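Local coordinates for protein 2',5'-phosphodiesterase 12 (Homo sapiens, PDB 4Z0V) that belongs to the endonuclease/exonuclease/phosphatase family, pairing a DNase I-like domain with an N-terminal domain of the E-set type, at residues S226-S231 against C314-G319; E234-D239 against E257-R262; K243-K248 against M302-A307; A307-V312 against I320-C325. One frame throughout, in Å; residues are numbered along the deposited sequence.

Contact 1. Residues S226-S231 against C314-G319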
# COMPACT_ATOMS: atom_id res chain seq x y z
N SER A 226 -1.68 15.39 10.90
CA SER A 226 -2.75 15.95 10.08
C SER A 226 -2.82 15.29 8.71
O SER A 226 -1.90 14.58 8.31
CB SER A 226 -2.52 17.45 9.91
OG SER A 226 -1.27 17.67 9.30
N GLN A 227 -3.95 15.52 8.01
CA GLN A 227 -4.16 14.91 6.69
C GLN A 227 -4.54 15.99 5.69
O GLN A 227 -5.23 16.96 6.05
CB GLN A 227 -5.22 13.81 6.74
CG GLN A 227 -4.87 12.65 7.69
CD GLN A 227 -6.04 11.73 7.84
OE1 GLN A 227 -6.79 11.82 8.81
NE2 GLN A 227 -6.23 10.84 6.86
N HIS A 228 -4.06 15.86 4.45
CA HIS A 228 -4.27 16.92 3.46
C HIS A 228 -4.58 16.30 2.08
O HIS A 228 -3.97 16.64 1.07
CB HIS A 228 -3.01 17.81 3.42
CG HIS A 228 -2.58 18.27 4.78
ND1 HIS A 228 -3.08 19.43 5.34
CD2 HIS A 228 -1.74 17.69 5.67
CE1 HIS A 228 -2.53 19.53 6.54
NE2 HIS A 228 -1.72 18.50 6.79
N ASP A 229 -5.51 15.36 2.06
CA ASP A 229 -5.84 14.68 0.81
C ASP A 229 -6.57 15.59 -0.18
O ASP A 229 -7.36 16.45 0.21
CB ASP A 229 -6.72 13.46 1.06
CG ASP A 229 -6.20 12.43 2.03
OD1 ASP A 229 -4.99 12.50 2.42
OD2 ASP A 229 -6.96 11.53 2.36
N ILE A 230 -6.33 15.36 -1.46
CA ILE A 230 -7.04 16.13 -2.49
C ILE A 230 -7.42 15.24 -3.66
O ILE A 230 -6.82 14.19 -3.87
CB ILE A 230 -6.21 17.34 -3.04
CG1 ILE A 230 -4.84 16.90 -3.64
CG2 ILE A 230 -6.05 18.48 -2.00
CD1 ILE A 230 -4.14 17.95 -4.62
N SER A 231 -8.41 15.71 -4.44
CA SER A 231 -8.69 15.23 -5.78
C SER A 231 -7.95 16.21 -6.69
O SER A 231 -8.08 17.41 -6.46
CB SER A 231 -10.18 15.21 -6.07
OG SER A 231 -10.79 14.17 -5.32
N CYS A 314 5.84 23.28 3.34
CA CYS A 314 6.60 24.52 3.49
C CYS A 314 5.76 25.73 3.90
O CYS A 314 6.33 26.71 4.36
CB CYS A 314 7.36 24.80 2.21
SG CYS A 314 8.67 23.61 1.89
N ASP A 315 4.46 25.67 3.73
CA ASP A 315 3.55 26.76 4.08
C ASP A 315 2.75 26.39 5.32
O ASP A 315 2.85 27.11 6.32
CB ASP A 315 2.61 27.11 2.91
CG ASP A 315 3.27 27.76 1.69
OD1 ASP A 315 4.44 28.16 1.79
OD2 ASP A 315 2.57 27.91 0.66
N LEU A 316 2.00 25.26 5.29
CA LEU A 316 1.21 24.80 6.45
C LEU A 316 2.15 24.43 7.57
O LEU A 316 1.93 24.83 8.70
CB LEU A 316 0.27 23.63 6.10
CG LEU A 316 -0.84 23.92 5.07
CD1 LEU A 316 -1.80 22.72 4.94
CD2 LEU A 316 -1.66 25.17 5.46
N TYR A 317 3.21 23.68 7.25
CA TYR A 317 4.27 23.33 8.20
C TYR A 317 5.50 24.14 7.80
O TYR A 317 5.70 24.39 6.61
CB TYR A 317 4.56 21.83 8.20
CG TYR A 317 3.50 21.03 8.92
CD1 TYR A 317 3.61 20.76 10.29
CD2 TYR A 317 2.37 20.57 8.25
CE1 TYR A 317 2.63 20.02 10.96
CE2 TYR A 317 1.38 19.84 8.91
CZ TYR A 317 1.51 19.59 10.27
OH TYR A 317 0.57 18.83 10.90
N PRO A 318 6.38 24.46 8.75
CA PRO A 318 7.52 25.34 8.43
C PRO A 318 8.76 24.59 7.90
O PRO A 318 9.87 24.77 8.40
CB PRO A 318 7.78 26.04 9.77
CG PRO A 318 7.49 24.98 10.77
CD PRO A 318 6.25 24.29 10.21
N GLY A 319 8.57 23.82 6.83
CA GLY A 319 9.65 23.17 6.11
C GLY A 319 9.97 21.79 6.61
O GLY A 319 10.92 21.61 7.38

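Contact 2. Residues E234-D239 against E257-R262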
# COMPACT_ATOMS: atom_id res chain seq x y z
N GLU A 234 -10.27 18.87 -8.45
CA GLU A 234 -10.85 19.85 -7.53
C GLU A 234 -9.82 20.91 -7.18
O GLU A 234 -10.12 22.11 -7.26
CB GLU A 234 -11.31 19.12 -6.27
CG GLU A 234 -12.45 19.79 -5.54
CD GLU A 234 -13.14 18.84 -4.58
OE1 GLU A 234 -12.42 18.06 -3.90
OE2 GLU A 234 -14.39 18.83 -4.55
N ALA A 235 -8.59 20.48 -6.82
CA ALA A 235 -7.52 21.40 -6.49
C ALA A 235 -7.18 22.29 -7.67
O ALA A 235 -7.09 23.50 -7.49
CB ALA A 235 -6.28 20.63 -6.04
N LEU A 236 -7.03 21.71 -8.88
CA LEU A 236 -6.64 22.48 -10.06
C LEU A 236 -7.71 23.51 -10.47
O LEU A 236 -7.37 24.65 -10.82
CB LEU A 236 -6.33 21.55 -11.25
CG LEU A 236 -5.95 22.23 -12.58
CD1 LEU A 236 -4.66 23.09 -12.44
CD2 LEU A 236 -5.76 21.20 -13.66
N GLU A 237 -8.97 23.12 -10.46
CA GLU A 237 -10.00 24.06 -10.93
C GLU A 237 -10.42 25.10 -9.89
O GLU A 237 -10.76 26.22 -10.30
CB GLU A 237 -11.24 23.30 -11.46
CG GLU A 237 -12.11 22.63 -10.40
CD GLU A 237 -13.20 21.70 -10.90
OE1 GLU A 237 -13.81 21.01 -10.05
OE2 GLU A 237 -13.46 21.67 -12.12
N SER A 238 -10.41 24.76 -8.57
CA SER A 238 -10.95 25.61 -7.52
C SER A 238 -9.96 26.17 -6.52
O SER A 238 -10.33 27.09 -5.79
CB SER A 238 -12.01 24.85 -6.73
OG SER A 238 -13.05 24.44 -7.59
N ASP A 239 -8.75 25.60 -6.39
CA ASP A 239 -7.83 26.12 -5.38
C ASP A 239 -6.92 27.17 -5.99
O ASP A 239 -6.18 26.84 -6.93
CB ASP A 239 -7.01 24.99 -4.73
CG ASP A 239 -6.32 25.37 -3.43
OD1 ASP A 239 -5.81 26.50 -3.34
OD2 ASP A 239 -6.27 24.55 -2.53
N GLU A 257 -10.00 19.96 -20.21
CA GLU A 257 -11.21 19.17 -19.94
C GLU A 257 -10.90 17.72 -19.60
O GLU A 257 -11.52 17.18 -18.69
CB GLU A 257 -12.24 19.22 -21.10
N LYS A 258 -9.94 17.09 -20.31
CA LYS A 258 -9.56 15.69 -20.07
C LYS A 258 -8.89 15.54 -18.68
O LYS A 258 -9.16 14.56 -18.00
CB LYS A 258 -8.62 15.17 -21.16
CG LYS A 258 -9.31 14.92 -22.51
N VAL A 259 -8.07 16.53 -18.27
CA VAL A 259 -7.41 16.50 -16.93
C VAL A 259 -8.49 16.61 -15.85
O VAL A 259 -8.50 15.84 -14.89
CB VAL A 259 -6.32 17.61 -16.76
CG1 VAL A 259 -5.72 17.57 -15.35
CG2 VAL A 259 -5.22 17.45 -17.79
N LEU A 260 -9.41 17.58 -16.01
CA LEU A 260 -10.44 17.82 -15.01
C LEU A 260 -11.48 16.69 -14.90
O LEU A 260 -12.11 16.56 -13.87
CB LEU A 260 -11.12 19.17 -15.25
CG LEU A 260 -10.23 20.44 -15.11
CD1 LEU A 260 -11.09 21.70 -15.15
CD2 LEU A 260 -9.43 20.43 -13.80
N GLN A 261 -11.61 15.83 -15.92
CA GLN A 261 -12.50 14.67 -15.85
C GLN A 261 -12.00 13.60 -14.90
O GLN A 261 -12.79 12.81 -14.40
CB GLN A 261 -12.60 14.00 -17.23
CG GLN A 261 -13.47 14.74 -18.22
CD GLN A 261 -13.13 14.33 -19.63
OE1 GLN A 261 -12.79 13.17 -19.92
NE2 GLN A 261 -13.28 15.27 -20.55
N ARG A 262 -10.66 13.49 -14.75
CA ARG A 262 -10.06 12.39 -13.99
C ARG A 262 -10.46 12.38 -12.54
O ARG A 262 -10.62 13.43 -11.91
CB ARG A 262 -8.52 12.37 -14.10
CG ARG A 262 -8.03 12.78 -15.47
CD ARG A 262 -7.70 11.67 -16.42
NE ARG A 262 -8.73 10.64 -16.53
CZ ARG A 262 -9.73 10.65 -17.40
NH1 ARG A 262 -10.57 9.64 -17.46
NH2 ARG A 262 -9.90 11.69 -18.21

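Contact 3. Residues K243-K248 against M302-A307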
# COMPACT_ATOMS: atom_id res chain seq x y z
N LYS A 243 -3.42 28.47 -9.49
CA LYS A 243 -3.90 29.45 -10.49
C LYS A 243 -2.94 29.61 -11.67
O LYS A 243 -3.42 29.67 -12.81
CB LYS A 243 -4.25 30.83 -9.88
CG LYS A 243 -3.10 31.61 -9.27
CD LYS A 243 -3.57 32.94 -8.67
N GLU A 244 -1.62 29.61 -11.44
CA GLU A 244 -0.60 29.75 -12.49
C GLU A 244 -0.65 28.56 -13.47
O GLU A 244 -0.51 28.76 -14.68
CB GLU A 244 0.79 29.89 -11.88
CG GLU A 244 1.82 30.51 -12.81
CD GLU A 244 3.21 30.60 -12.23
OE1 GLU A 244 3.37 31.18 -11.13
OE2 GLU A 244 4.16 30.10 -12.88
N LEU A 245 -0.86 27.33 -12.95
CA LEU A 245 -0.96 26.16 -13.81
C LEU A 245 -2.29 26.17 -14.60
O LEU A 245 -2.30 25.90 -15.80
CB LEU A 245 -0.81 24.88 -12.98
CG LEU A 245 -0.87 23.56 -13.72
CD1 LEU A 245 0.28 23.42 -14.69
CD2 LEU A 245 -0.85 22.42 -12.72
N LEU A 246 -3.40 26.56 -13.93
CA LEU A 246 -4.69 26.68 -14.59
C LEU A 246 -4.59 27.70 -15.73
O LEU A 246 -5.08 27.43 -16.83
CB LEU A 246 -5.79 27.05 -13.59
CG LEU A 246 -7.23 26.93 -14.11
CD1 LEU A 246 -7.60 25.48 -14.43
CD2 LEU A 246 -8.22 27.51 -13.11
N GLU A 247 -3.87 28.81 -15.50
CA GLU A 247 -3.60 29.87 -16.49
C GLU A 247 -2.83 29.33 -17.70
O GLU A 247 -3.17 29.70 -18.83
CB GLU A 247 -2.84 31.04 -15.84
CG GLU A 247 -3.74 32.00 -15.08
CD GLU A 247 -3.06 33.04 -14.20
OE1 GLU A 247 -1.94 33.49 -14.54
OE2 GLU A 247 -3.67 33.42 -13.17
N LYS A 248 -1.84 28.43 -17.50
CA LYS A 248 -1.09 27.81 -18.60
C LYS A 248 -1.99 26.94 -19.50
O LYS A 248 -1.69 26.76 -20.68
CB LYS A 248 0.08 26.97 -18.07
CG LYS A 248 1.24 27.83 -17.57
CD LYS A 248 2.33 27.01 -16.91
CE LYS A 248 3.64 27.75 -16.99
NZ LYS A 248 4.25 27.94 -15.66
N MET A 302 1.07 15.54 -11.74
CA MET A 302 2.30 15.64 -10.96
C MET A 302 2.59 17.11 -10.58
O MET A 302 2.99 17.37 -9.44
CB MET A 302 3.49 15.00 -11.72
CG MET A 302 4.85 15.09 -11.00
SD MET A 302 4.86 14.41 -9.31
CE MET A 302 4.21 12.90 -9.55
N ALA A 303 2.36 18.06 -11.49
CA ALA A 303 2.58 19.48 -11.21
C ALA A 303 1.64 19.96 -10.06
O ALA A 303 2.09 20.68 -9.16
CB ALA A 303 2.34 20.30 -12.47
N VAL A 304 0.37 19.50 -10.08
CA VAL A 304 -0.60 19.81 -9.00
C VAL A 304 -0.09 19.17 -7.70
O VAL A 304 -0.11 19.82 -6.64
CB VAL A 304 -2.03 19.31 -9.33
CG1 VAL A 304 -2.98 19.49 -8.13
CG2 VAL A 304 -2.61 20.00 -10.57
N ALA A 305 0.28 17.88 -7.78
CA ALA A 305 0.73 17.14 -6.59
C ALA A 305 1.90 17.83 -5.93
O ALA A 305 1.89 18.03 -4.72
CB ALA A 305 1.12 15.70 -6.95
N LEU A 306 2.92 18.19 -6.71
CA LEU A 306 4.12 18.82 -6.14
C LEU A 306 3.82 20.20 -5.55
O LEU A 306 4.35 20.50 -4.48
CB LEU A 306 5.27 18.87 -7.16
CG LEU A 306 5.86 17.50 -7.58
CD1 LEU A 306 6.99 17.68 -8.62
CD2 LEU A 306 6.38 16.68 -6.36
N ALA A 307 2.94 20.99 -6.19
CA ALA A 307 2.54 22.31 -5.67
C ALA A 307 1.75 22.13 -4.37
O ALA A 307 1.92 22.90 -3.44
CB ALA A 307 1.71 23.08 -6.70

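Contact 4. Residues A307-V312 against I320-C325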
# COMPACT_ATOMS: atom_id res chain seq x y z
N ALA A 307 2.94 20.99 -6.19
CA ALA A 307 2.54 22.31 -5.67
C ALA A 307 1.75 22.13 -4.37
O ALA A 307 1.92 22.90 -3.44
CB ALA A 307 1.71 23.08 -6.70
N HIS A 308 0.88 21.11 -4.32
CA HIS A 308 0.13 20.81 -3.11
C HIS A 308 1.08 20.38 -1.97
O HIS A 308 0.96 20.85 -0.85
CB HIS A 308 -0.94 19.71 -3.34
CG HIS A 308 -1.76 19.47 -2.11
ND1 HIS A 308 -2.54 20.49 -1.55
CD2 HIS A 308 -1.86 18.37 -1.33
CE1 HIS A 308 -3.10 19.96 -0.48
NE2 HIS A 308 -2.71 18.69 -0.29
N ILE A 309 2.02 19.49 -2.28
CA ILE A 309 2.96 18.99 -1.27
C ILE A 309 3.87 20.13 -0.79
O ILE A 309 4.18 20.20 0.41
CB ILE A 309 3.75 17.77 -1.82
CG1 ILE A 309 2.80 16.55 -1.98
CG2 ILE A 309 4.91 17.44 -0.89
CD1 ILE A 309 3.33 15.45 -2.95
N ARG A 310 4.24 21.05 -1.71
CA ARG A 310 5.06 22.21 -1.34
C ARG A 310 4.27 23.08 -0.35
O ARG A 310 4.82 23.52 0.66
CB ARG A 310 5.45 23.01 -2.62
CG ARG A 310 6.25 24.32 -2.41
CD ARG A 310 7.61 24.16 -1.75
NE ARG A 310 8.58 23.52 -2.64
CZ ARG A 310 9.75 23.02 -2.25
NH1 ARG A 310 10.10 23.06 -0.97
NH2 ARG A 310 10.55 22.44 -3.13
N HIS A 311 2.98 23.27 -0.60
CA HIS A 311 2.12 24.05 0.29
C HIS A 311 2.05 23.41 1.66
O HIS A 311 2.23 24.08 2.67
CB HIS A 311 0.71 24.18 -0.29
CG HIS A 311 -0.27 24.85 0.62
ND1 HIS A 311 -0.14 26.17 0.98
CD2 HIS A 311 -1.38 24.35 1.20
CE1 HIS A 311 -1.17 26.44 1.77
NE2 HIS A 311 -1.95 25.37 1.92
N VAL A 312 1.75 22.10 1.70
CA VAL A 312 1.64 21.41 2.99
C VAL A 312 2.96 21.44 3.75
O VAL A 312 2.97 21.72 4.96
CB VAL A 312 1.16 19.95 2.77
CG1 VAL A 312 1.26 19.14 4.07
CG2 VAL A 312 -0.26 19.93 2.22
N ILE A 320 9.15 20.82 6.23
CA ILE A 320 9.37 19.43 6.62
C ILE A 320 9.71 18.59 5.38
O ILE A 320 9.25 18.92 4.29
CB ILE A 320 8.17 18.87 7.40
CG1 ILE A 320 6.86 18.93 6.54
CG2 ILE A 320 8.03 19.63 8.73
CD1 ILE A 320 5.69 18.17 7.23
N PRO A 321 10.47 17.49 5.54
CA PRO A 321 10.85 16.69 4.37
C PRO A 321 9.70 15.83 3.85
O PRO A 321 8.69 15.69 4.51
CB PRO A 321 12.02 15.86 4.86
CG PRO A 321 11.79 15.70 6.31
CD PRO A 321 11.11 16.96 6.77
N VAL A 322 9.88 15.28 2.65
CA VAL A 322 8.83 14.54 1.95
C VAL A 322 9.24 13.16 1.49
O VAL A 322 10.38 12.93 1.07
CB VAL A 322 8.40 15.41 0.69
CG1 VAL A 322 7.44 14.65 -0.23
CG2 VAL A 322 7.79 16.75 1.11
N ILE A 323 8.27 12.23 1.55
CA ILE A 323 8.34 10.90 0.94
C ILE A 323 7.14 10.88 0.02
O ILE A 323 6.05 11.19 0.49
CB ILE A 323 8.35 9.70 1.92
CG1 ILE A 323 9.62 9.67 2.78
CG2 ILE A 323 8.19 8.36 1.14
CD1 ILE A 323 9.48 8.75 4.00
N PHE A 324 7.33 10.58 -1.25
CA PHE A 324 6.20 10.53 -2.19
C PHE A 324 6.19 9.17 -2.90
O PHE A 324 6.99 8.90 -3.80
CB PHE A 324 6.29 11.71 -3.19
CG PHE A 324 5.11 11.98 -4.10
CD1 PHE A 324 3.96 11.19 -4.05
CD2 PHE A 324 5.15 13.03 -5.01
CE1 PHE A 324 2.85 11.48 -4.87
CE2 PHE A 324 4.05 13.30 -5.84
CZ PHE A 324 2.91 12.52 -5.77
N CYS A 325 5.28 8.31 -2.45
CA CYS A 325 5.08 6.97 -2.99
C CYS A 325 4.00 7.00 -4.04
O CYS A 325 3.11 7.85 -3.98
CB CYS A 325 4.68 6.01 -1.87
SG CYS A 325 5.95 5.74 -0.62

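Contact 1. Residues S226-S231 against C314-G319
The backbone of residues 226-231 passes the end of helix 295-316 at a distance, His-228 and Leu-316 being nearest with CA atoms 10.1 Å apart, so the gap is bridged by side chains alone. At its centre is Ser-226, whose OG forms a hydrogen bond with OH of Tyr-317 at 2.7 Å. The same OG is also hydrogen-bonded to NE2 of His-228, again at 2.7 Å. The angle from His-228 NE2 through Ser-226 OG to Tyr-317 OH is 122°, which lets the serine oxygen bridge imidazole and phenol. Ser-226 OG lies near the plane of the tyrosine ring, at its edge, and comes to 3.4 Å from CE2 of Tyr-317. NE2 of His-228 approaches that edge too, 4.0 Å from the same Tyr-317 CE2. Here the DNase I-like domain, an alpha-beta sandwich, illustrates how an outer helix is tied to its sheet: strand 222-231 pairs with strand 265-273, and the helix packs against one face of the sheet before ending in a wider pi-type turn at 314-316. Tyr-317 is the first residue to leave the helical conformation, and its CG stands beside the backbone N (chi1 -75°), directing the ring back to the sheet, where it also touches Val-270. Alongside, Leu-316 contributes one branch, CD1, which meets the imidazole of His-228 obliquely, 3.6 Å from ND1. Beyond the ring, the carbonyl O of His-228 accepts a hydrogen bond from NE2 of His-308, about two turns back along the helix from Leu-316.

Contact 2. Residues E234-D239 against E257-R262
Leu-260 reaches from one short helix to Leu-236 and Glu-237 on another, an example of helix packing carried largely by one forked side chain. The axes of 234-238 and 257-261 run at 131° to each other and approach to 10.0 Å, with Glu-237 and Leu-260 closest in the backbone. From CB, which points toward the opposing helix, the leucine continues to CG, set beside its own backbone N (chi1 -64°), and then divides. Its CD1 takes the Glu-237 side, lying 4.0 Å from CB of Glu-237 and 3.8 Å from the carboxylate oxygen OE2 of that residue. Its CD2 takes the Leu-236 side, where CD2 of Leu-236 is 3.8 Å away and CG of Leu-236 4.1 Å. The two leucines lie nearly perpendicular, and the CD2 methyl of Leu-260 rests against the CB-CG-CD2 side of Leu-236. Val-259 adds to the apolar patch from the preceding position, its CG1 standing 4.0 Å from CD2 of Leu-236. Glu-237, an exposed residue, runs extended beyond CG alongside the Leu-260 CD1 branch. At the end of its helix Arg-262 folds back, NH2 donating to the carbonyl O of Lys-258 at 3.0 Å. Around this pair, Leu-236 also packs on helix 243-248, while Val-259 touches Ile-300 of helix 295-316, so both short helices belong to a helical layer outside the sheet.

Contact 3. Residues K243-K248 against M302-A307
Leu-245 meets Ala-303 and Val-304 through one methyl group, in a slender helix-to-helix contact within the outer helical layer of the DNase I-like domain. The short helix 243-248 comes to the flank of the long helix 295-316, with Leu-245 and Val-304 nearest in the backbone, their CA atoms 8.0 Å apart. In the first shell CD2 of Leu-245 does all the touching: it lies 3.7 Å from CG2 of Val-304 and 3.8 Å from CB of Ala-303, straddling two consecutive residues of the long helix. The leucine and valine side chains cross at about a right angle. Leu-245 holds its CG opposite the backbone N (chi1 -179°), which carries the fork out toward the long helix. Ala-303 offers its CB methyl to the leucine, whereas Val-304 divides its branches, CG2 facing Leu-245 and CG1 packing instead against CB of Ala-235. Farther out, His-242, just before the short helix, touches both Val-304 and Ala-307. Phe-232 of helix 232-238 lies on Val-304 and Ala-305. Met-302 and Leu-306 turn to helix 335-342 and strand 322-327, which probably helps set how the long helix presents Ala-303 and Val-304. A glycerol molecule, probably from the crystallisation liquor, is bound near Leu-245. On the short helix itself, NZ of Lys-248 forms a salt bridge one turn back to OE2 of Glu-244, at 3.5 Å.

Contact 4. Residues A307-V312 against I320-C325
Ile-309 extends its two branches from the helix to Val-322 and Phe-324, alternate residues of a strand and therefore on the same face of the sheet. Leading into that strand, Ile-320 bonds through its backbone to Ser-313, holding the chain close to the helix it has just left. Pro-321 then joins neighbouring strand 280-287 through a backbone bond with Cys-282. Val-322 makes the first direct touch: its CG2 lies 3.6 Å from CG2 of Ile-309, and its CG1 is 3.8 Å from that same Ile-309 methyl, so the valine fork receives it. This is the return step of a beta-alpha-beta crossover, in which helix 295-316 links the parallel strands 280-287 and 322-327 and packs back upon them. Ile-323 turns its side chain to the other face of the sheet, where it meets Ile-281. With Phe-324 the ring comes into play, its CG opposite the backbone N (chi1 -170°) and one face presented to the helix. CD1 of Ile-309 rests over that face in a CH-pi contact, 3.8 Å from the centroid of the Phe-324 ring and 20° off its normal, displaced toward CD2 and CE2. Phe-328 stacks edge-to-face with the same phenylalanine.

Overall arrangement
Three of the four contacts draw on helix 295-316: going along it, contact 3 uses 302-307, contact 4 uses 307-312 and contact 1 its C-terminal end, with Ala-307 common to contacts 3 and 4. Contacts 1 and 4 lie closest, their centres about 7 Å apart, and both bring the helix to the same mixed sheet. Contacts 2 and 3 have centres about 10 Å apart; their first segments and 257-262 come from three short helices in succession, following strand 222-231. Contacts 2 and 4, about 20 Å apart, do not touch. Both 2 and 3 fall in the chain span between the partners of contact 1. Together they pack a local helical layer onto one sheet of the DNase I-like domain.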